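Local coordinates for 2-(hydroxymethyl)glutarate dehydrogenase (Eubacterium barkeri, PDB 3CKY), which catalyses the NAD(H)-dependent interconversion of 2-formylglutarate and (S)-2-hydroxymethylglutarate, a step in the fermentation of nicotinate, at residues A[5-10]-A[61-66]; A[29-34]-A[49-54]. All coordinates share one frame; numbering follows the deposited sequence.

Contacts 1 and 2 lie side by side in the parallel part of the sheet of the Rossmann-type NAD-binding domain, their centres about 9 Å apart. Strand order there is 49-50, 29-33, 6-10, 63-66, so contact 1 joins an inner pair and contact 2 the pair at one edge. Strands 6-10 and 29-33 are neighbours, and two probable hydrogen bonds join them, Ile-7 O to Tyr-31 N at 2.7 Å and Ile-7 N to Thr-29 O at 2.9 Å. Past strand 49-50, at the start of helix 54-60, Asn-54 OD1 packs against Ile-10 CG2 at 3.3 Å. By similarity, Gly-8, Phe-9 and Ile-10 belong to the NAD(+)-binding segment, which runs on into the glycine-rich turn.

Contact 1: A[5-10]-A[61-66]; sequences IKIGFI and SDIIFT
Strands 6-10 and 63-66 run parallel, their axes 4.5 Å apart and inclined at 24°, paired Ile-7 to Ile-63, Gly-8 to Ile-64 and Phe-9 to Phe-65. Gly-8 N donates to Ile-63 O, and Gly-8 O accepts a nearly straight bond from Phe-65 N (2.8 Å, 172°). At the N-terminal end of the contact, Lys-6 O takes two donors, Asp-62 N at 2.8 Å and Ile-63 N at 3.1 Å. Asp-62 OD2 receives Lys-6 N from above the carboxylate plane, while Lys-6 NZ turns to Thr-29 OG1. At the other end Thr-66 OG1 donates to Ile-10 O in the carbonyl plane, on a lone pair (3.1 Å). Ile-7, Phe-9, Ile-63 and Phe-65 share one face of the sheet. The two phenyl rings are nearly parallel (19°) but offset, centroids 5.3 Å apart, with little overlap of their faces. Ile-7 CG2, anti to its own N, reaches the edge of the Phe-65 ring in plane, 3.6 Å from CE1. On the opposite face, Ser-61 OG, bonded to Val-57 O, lies 3.1 Å from Gly-8 CA, a closeness possible because glycine carries no side chain. Main-chain bonds, a doubly accepting carbonyl and apolar packing together join strand 63-66 to a strand whose Gly-8 to Ile-10 probably belong to the NAD(+) site.

Contact 2: A[29-34]-A[49-54]; sequences TVYAFD and QACENN
Phe-33 and Tyr-31 meet segment 49-54 in two different ways, across the parallel pair that closes the beta-alpha-beta unit of strand 29-33, helix 37-44 and strand 49-50 in the Rossmann fold. With CG anti to the backbone N (chi1 172°), the Phe-33 ring lies against the turn that follows strand 49-50. Asn-53 CA sits over the centre of one ring face, a CH-pi contact at 3.7 Å from the centroid and 12° off the normal. Round the rim, Cys-51 O and Asn-54 OD1 lie near the ring plane, and these carbonyl oxygens face the weakly positive ring hydrogens. The Asn-54 amide stands nearly at right angles to the ring. Tyr-31 instead runs alongside Gln-49, both side chains pointing the same way, with ring and amide planes 49° apart and CD1 3.8 Å from Gln-49 CB. Cys-51 SG approaches the tyrosine obliquely, 5.2 Å from the ring centroid, and packs on its CB. Backbone bonds hold the register: Gln-49 N to Val-30 O, Ala-32 N to Gln-49 O and Cys-51 N to Ala-32 O. Beyond them Asn-53 is the N-cap of helix 54-60, its OD1 accepting from Lys-56 N, while Asn-54 OD1 lies 3.3 Å from Phe-33 CD2.

Contact 1: A[5-10]-A[61-66]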
loop_
_atom_site.group_PDB
_atom_site.type_symbol
_atom_site.label_atom_id
_atom_site.label_comp_id
_atom_site.label_asym_id
_atom_site.label_seq_id
_atom_site.Cartn_x
_atom_site.Cartn_y
_atom_site.Cartn_z
ATOM N N ILE A 5 -29.980 36.207 -20.734
ATOM C CA ILE A 5 -29.380 35.508 -19.609
ATOM C C ILE A 5 -28.063 36.214 -19.271
ATOM O O ILE A 5 -27.356 36.696 -20.168
ATOM C CB ILE A 5 -29.182 33.991 -19.910
ATOM C CG1 ILE A 5 -28.865 33.212 -18.625
ATOM C CG2 ILE A 5 -28.110 33.770 -20.979
ATOM C CD1 ILE A 5 -30.042 33.095 -17.671
ATOM N N LYS A 6 -27.765 36.318 -17.978
ATOM C CA LYS A 6 -26.575 37.023 -17.516
ATOM C C LYS A 6 -25.574 36.032 -16.958
ATOM O O LYS A 6 -25.859 35.344 -15.980
ATOM C CB LYS A 6 -26.941 38.058 -16.448
ATOM C CG LYS A 6 -27.981 39.093 -16.885
ATOM C CD LYS A 6 -27.591 39.803 -18.176
ATOM C CE LYS A 6 -28.625 40.838 -18.591
ATOM N NZ LYS A 6 -28.459 41.211 -20.026
ATOM N N ILE A 7 -24.405 35.967 -17.591
ATOM C CA ILE A 7 -23.337 35.064 -17.182
ATOM C C ILE A 7 -22.233 35.817 -16.449
ATOM O O ILE A 7 -21.861 36.918 -16.837
ATOM C CB ILE A 7 -22.733 34.321 -18.397
ATOM C CG1 ILE A 7 -23.838 33.652 -19.224
ATOM C CG2 ILE A 7 -21.702 33.297 -17.946
ATOM C CD1 ILE A 7 -24.910 32.951 -18.404
ATOM N N GLY A 8 -21.714 35.202 -15.390
ATOM C CA GLY A 8 -20.623 35.767 -14.607
ATOM C C GLY A 8 -19.440 34.823 -14.524
ATOM O O GLY A 8 -19.600 33.601 -14.542
ATOM N N PHE A 9 -18.248 35.400 -14.434
ATOM C CA PHE A 9 -17.012 34.637 -14.304
ATOM C C PHE A 9 -16.195 35.129 -13.112
ATOM O O PHE A 9 -15.646 36.234 -13.136
ATOM C CB PHE A 9 -16.179 34.754 -15.580
ATOM C CG PHE A 9 -16.670 33.894 -16.703
ATOM C CD1 PHE A 9 -17.614 34.373 -17.604
ATOM C CD2 PHE A 9 -16.193 32.601 -16.860
ATOM C CE1 PHE A 9 -18.073 33.576 -18.645
ATOM C CE2 PHE A 9 -16.647 31.798 -17.903
ATOM C CZ PHE A 9 -17.584 32.287 -18.796
ATOM N N ILE A 10 -16.127 34.299 -12.074
ATOM C CA ILE A 10 -15.250 34.540 -10.931
ATOM C C ILE A 10 -13.893 33.918 -11.246
ATOM O O ILE A 10 -13.650 32.735 -10.969
ATOM C CB ILE A 10 -15.848 33.970 -9.624
ATOM C CG1 ILE A 10 -17.175 34.674 -9.322
ATOM C CG2 ILE A 10 -14.895 34.169 -8.455
ATOM C CD1 ILE A 10 -17.937 34.083 -8.174
ATOM N N SER A 61 -25.143 38.560 -12.006
ATOM C CA SER A 61 -25.226 37.350 -12.835
ATOM C C SER A 61 -26.329 36.368 -12.426
ATOM O O SER A 61 -26.736 36.315 -11.268
ATOM C CB SER A 61 -23.879 36.631 -12.818
ATOM O OG SER A 61 -22.843 37.508 -13.219
ATOM N N ASP A 62 -26.802 35.603 -13.407
ATOM C CA ASP A 62 -27.766 34.524 -13.192
ATOM C C ASP A 62 -27.047 33.185 -13.107
ATOM O O ASP A 62 -27.423 32.322 -12.321
ATOM C CB ASP A 62 -28.767 34.456 -14.351
ATOM C CG ASP A 62 -29.453 35.779 -14.619
ATOM O OD1 ASP A 62 -29.540 36.623 -13.696
ATOM O OD2 ASP A 62 -29.908 35.968 -15.764
ATOM N N ILE A 63 -26.038 33.013 -13.956
ATOM C CA ILE A 63 -25.206 31.820 -13.959
ATOM C C ILE A 63 -23.751 32.251 -13.818
ATOM O O ILE A 63 -23.254 33.050 -14.611
ATOM C CB ILE A 63 -25.384 31.000 -15.254
ATOM C CG1 ILE A 63 -26.839 30.528 -15.386
ATOM C CG2 ILE A 63 -24.412 29.806 -15.272
ATOM C CD1 ILE A 63 -27.180 29.935 -16.748
ATOM N N ILE A 64 -23.082 31.728 -12.798
ATOM C CA ILE A 64 -21.712 32.118 -12.486
ATOM C C ILE A 64 -20.786 30.910 -12.636
ATOM O O ILE A 64 -21.050 29.835 -12.093
ATOM C CB ILE A 64 -21.590 32.683 -11.050
ATOM C CG1 ILE A 64 -22.547 33.863 -10.848
ATOM C CG2 ILE A 64 -20.160 33.125 -10.771
ATOM C CD1 ILE A 64 -22.744 34.236 -9.395
ATOM N N PHE A 65 -19.711 31.103 -13.390
ATOM C CA PHE A 65 -18.709 30.079 -13.591
ATOM C C PHE A 65 -17.498 30.373 -12.728
ATOM O O PHE A 65 -17.075 31.523 -12.595
ATOM C CB PHE A 65 -18.288 30.023 -15.056
ATOM C CG PHE A 65 -19.339 29.467 -15.958
ATOM C CD1 PHE A 65 -20.266 30.304 -16.562
ATOM C CD2 PHE A 65 -19.412 28.106 -16.198
ATOM C CE1 PHE A 65 -21.248 29.792 -17.399
ATOM C CE2 PHE A 65 -20.386 27.588 -17.033
ATOM C CZ PHE A 65 -21.305 28.432 -17.636
ATOM N N THR A 66 -16.952 29.317 -12.133
ATOM C CA THR A 66 -15.702 29.412 -11.405
ATOM C C THR A 66 -14.928 28.111 -11.520
ATOM O O THR A 66 -15.513 27.045 -11.701
ATOM C CB THR A 66 -15.938 29.761 -9.914
ATOM O OG1 THR A 66 -14.739 30.305 -9.357
ATOM C CG2 THR A 66 -16.385 28.538 -9.116
#

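Contact 2: A[29-34]-A[49-54]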
loop_
_atom_site.group_PDB
_atom_site.type_symbol
_atom_site.label_atom_id
_atom_site.label_comp_id
_atom_site.label_asym_id
_atom_site.label_seq_id
_atom_site.Cartn_x
_atom_site.Cartn_y
_atom_site.Cartn_z
ATOM N N THR A 29 -24.752 38.184 -22.490
ATOM C CA THR A 29 -24.159 39.172 -21.590
ATOM C C THR A 29 -23.249 38.487 -20.572
ATOM O O THR A 29 -23.695 37.611 -19.829
ATOM C CB THR A 29 -25.239 39.961 -20.825
ATOM O OG1 THR A 29 -26.099 40.634 -21.755
ATOM C CG2 THR A 29 -24.600 40.978 -19.893
ATOM N N VAL A 30 -21.981 38.899 -20.546
ATOM C CA VAL A 30 -20.966 38.296 -19.680
ATOM C C VAL A 30 -20.319 39.338 -18.760
ATOM O O VAL A 30 -19.678 40.281 -19.231
ATOM C CB VAL A 30 -19.849 37.612 -20.513
ATOM C CG1 VAL A 30 -18.740 37.095 -19.607
ATOM C CG2 VAL A 30 -20.419 36.481 -21.361
ATOM N N TYR A 31 -20.497 39.160 -17.451
ATOM C CA TYR A 31 -19.774 39.939 -16.441
ATOM C C TYR A 31 -18.531 39.166 -16.009
ATOM O O TYR A 31 -18.520 37.938 -16.058
ATOM C CB TYR A 31 -20.665 40.215 -15.228
ATOM C CG TYR A 31 -21.939 40.953 -15.560
ATOM C CD1 TYR A 31 -21.968 42.343 -15.628
ATOM C CD2 TYR A 31 -23.117 40.262 -15.813
ATOM C CE1 TYR A 31 -23.145 43.027 -15.936
ATOM C CE2 TYR A 31 -24.295 40.934 -16.123
ATOM C CZ TYR A 31 -24.302 42.313 -16.183
ATOM O OH TYR A 31 -25.470 42.966 -16.484
ATOM N N ALA A 32 -17.485 39.871 -15.587
ATOM C CA ALA A 32 -16.221 39.209 -15.264
ATOM C C ALA A 32 -15.313 39.990 -14.305
ATOM O O ALA A 32 -15.216 41.219 -14.366
ATOM C CB ALA A 32 -15.464 38.890 -16.548
ATOM N N PHE A 33 -14.656 39.244 -13.415
ATOM C CA PHE A 33 -13.569 39.757 -12.588
ATOM C C PHE A 33 -12.441 38.730 -12.442
ATOM O O PHE A 33 -12.677 37.520 -12.414
ATOM C CB PHE A 33 -14.061 40.146 -11.195
ATOM C CG PHE A 33 -12.945 40.494 -10.247
ATOM C CD1 PHE A 33 -12.341 41.744 -10.296
ATOM C CD2 PHE A 33 -12.473 39.562 -9.333
ATOM C CE1 PHE A 33 -11.296 42.064 -9.436
ATOM C CE2 PHE A 33 -11.432 39.873 -8.469
ATOM C CZ PHE A 33 -10.843 41.126 -8.519
ATOM N N ASP A 34 -11.221 39.244 -12.318
ATOM C CA ASP A 34 -10.031 38.440 -12.092
ATOM C C ASP A 34 -9.011 39.308 -11.358
ATOM O O ASP A 34 -9.005 40.531 -11.525
ATOM C CB ASP A 34 -9.462 37.963 -13.433
ATOM C CG ASP A 34 -8.452 36.839 -13.280
ATOM O OD1 ASP A 34 -8.676 35.755 -13.857
ATOM O OD2 ASP A 34 -7.436 37.031 -12.582
ATOM N N GLN A 49 -18.455 42.778 -19.706
ATOM C CA GLN A 49 -18.590 43.894 -18.781
ATOM C C GLN A 49 -17.755 43.640 -17.522
ATOM O O GLN A 49 -18.041 42.727 -16.746
ATOM C CB GLN A 49 -20.061 44.125 -18.428
ATOM C CG GLN A 49 -20.883 44.688 -19.591
ATOM C CD GLN A 49 -22.228 45.252 -19.160
ATOM O OE1 GLN A 49 -23.270 44.871 -19.694
ATOM N NE2 GLN A 49 -22.210 46.163 -18.190
ATOM N N ALA A 50 -16.715 44.451 -17.333
ATOM C CA ALA A 50 -15.802 44.289 -16.204
ATOM C C ALA A 50 -16.479 44.652 -14.882
ATOM O O ALA A 50 -17.353 45.521 -14.837
ATOM C CB ALA A 50 -14.549 45.128 -16.410
ATOM N N CYS A 51 -16.074 43.965 -13.818
ATOM C CA CYS A 51 -16.579 44.218 -12.470
ATOM C C CYS A 51 -15.419 44.455 -11.506
ATOM O O CYS A 51 -14.291 44.027 -11.752
ATOM C CB CYS A 51 -17.428 43.041 -11.984
ATOM S SG CYS A 51 -18.899 42.711 -12.965
ATOM N N GLU A 52 -15.722 45.130 -10.402
ATOM C CA GLU A 52 -14.723 45.541 -9.416
ATOM C C GLU A 52 -14.207 44.379 -8.571
ATOM O O GLU A 52 -13.065 44.396 -8.110
ATOM C CB GLU A 52 -15.345 46.586 -8.492
ATOM C CG GLU A 52 -14.372 47.370 -7.640
ATOM C CD GLU A 52 -15.096 48.283 -6.679
ATOM O OE1 GLU A 52 -15.794 47.765 -5.782
ATOM O OE2 GLU A 52 -14.975 49.515 -6.826
ATOM N N ASN A 53 -15.059 43.380 -8.366
ATOM C CA ASN A 53 -14.747 42.257 -7.484
ATOM C C ASN A 53 -15.717 41.092 -7.693
ATOM O O ASN A 53 -16.640 41.190 -8.500
ATOM C CB ASN A 53 -14.783 42.732 -6.028
ATOM C CG ASN A 53 -16.081 43.424 -5.674
ATOM O OD1 ASN A 53 -17.164 42.880 -5.885
ATOM N ND2 ASN A 53 -15.981 44.636 -5.129
ATOM N N ASN A 54 -15.502 39.999 -6.964
ATOM C CA ASN A 54 -16.359 38.803 -7.050
ATOM C C ASN A 54 -17.822 39.062 -6.708
ATOM O O ASN A 54 -18.720 38.573 -7.389
ATOM C CB ASN A 54 -15.841 37.700 -6.121
ATOM C CG ASN A 54 -14.501 37.127 -6.561
ATOM O OD1 ASN A 54 -14.108 37.247 -7.718
ATOM N ND2 ASN A 54 -13.797 36.490 -5.632
#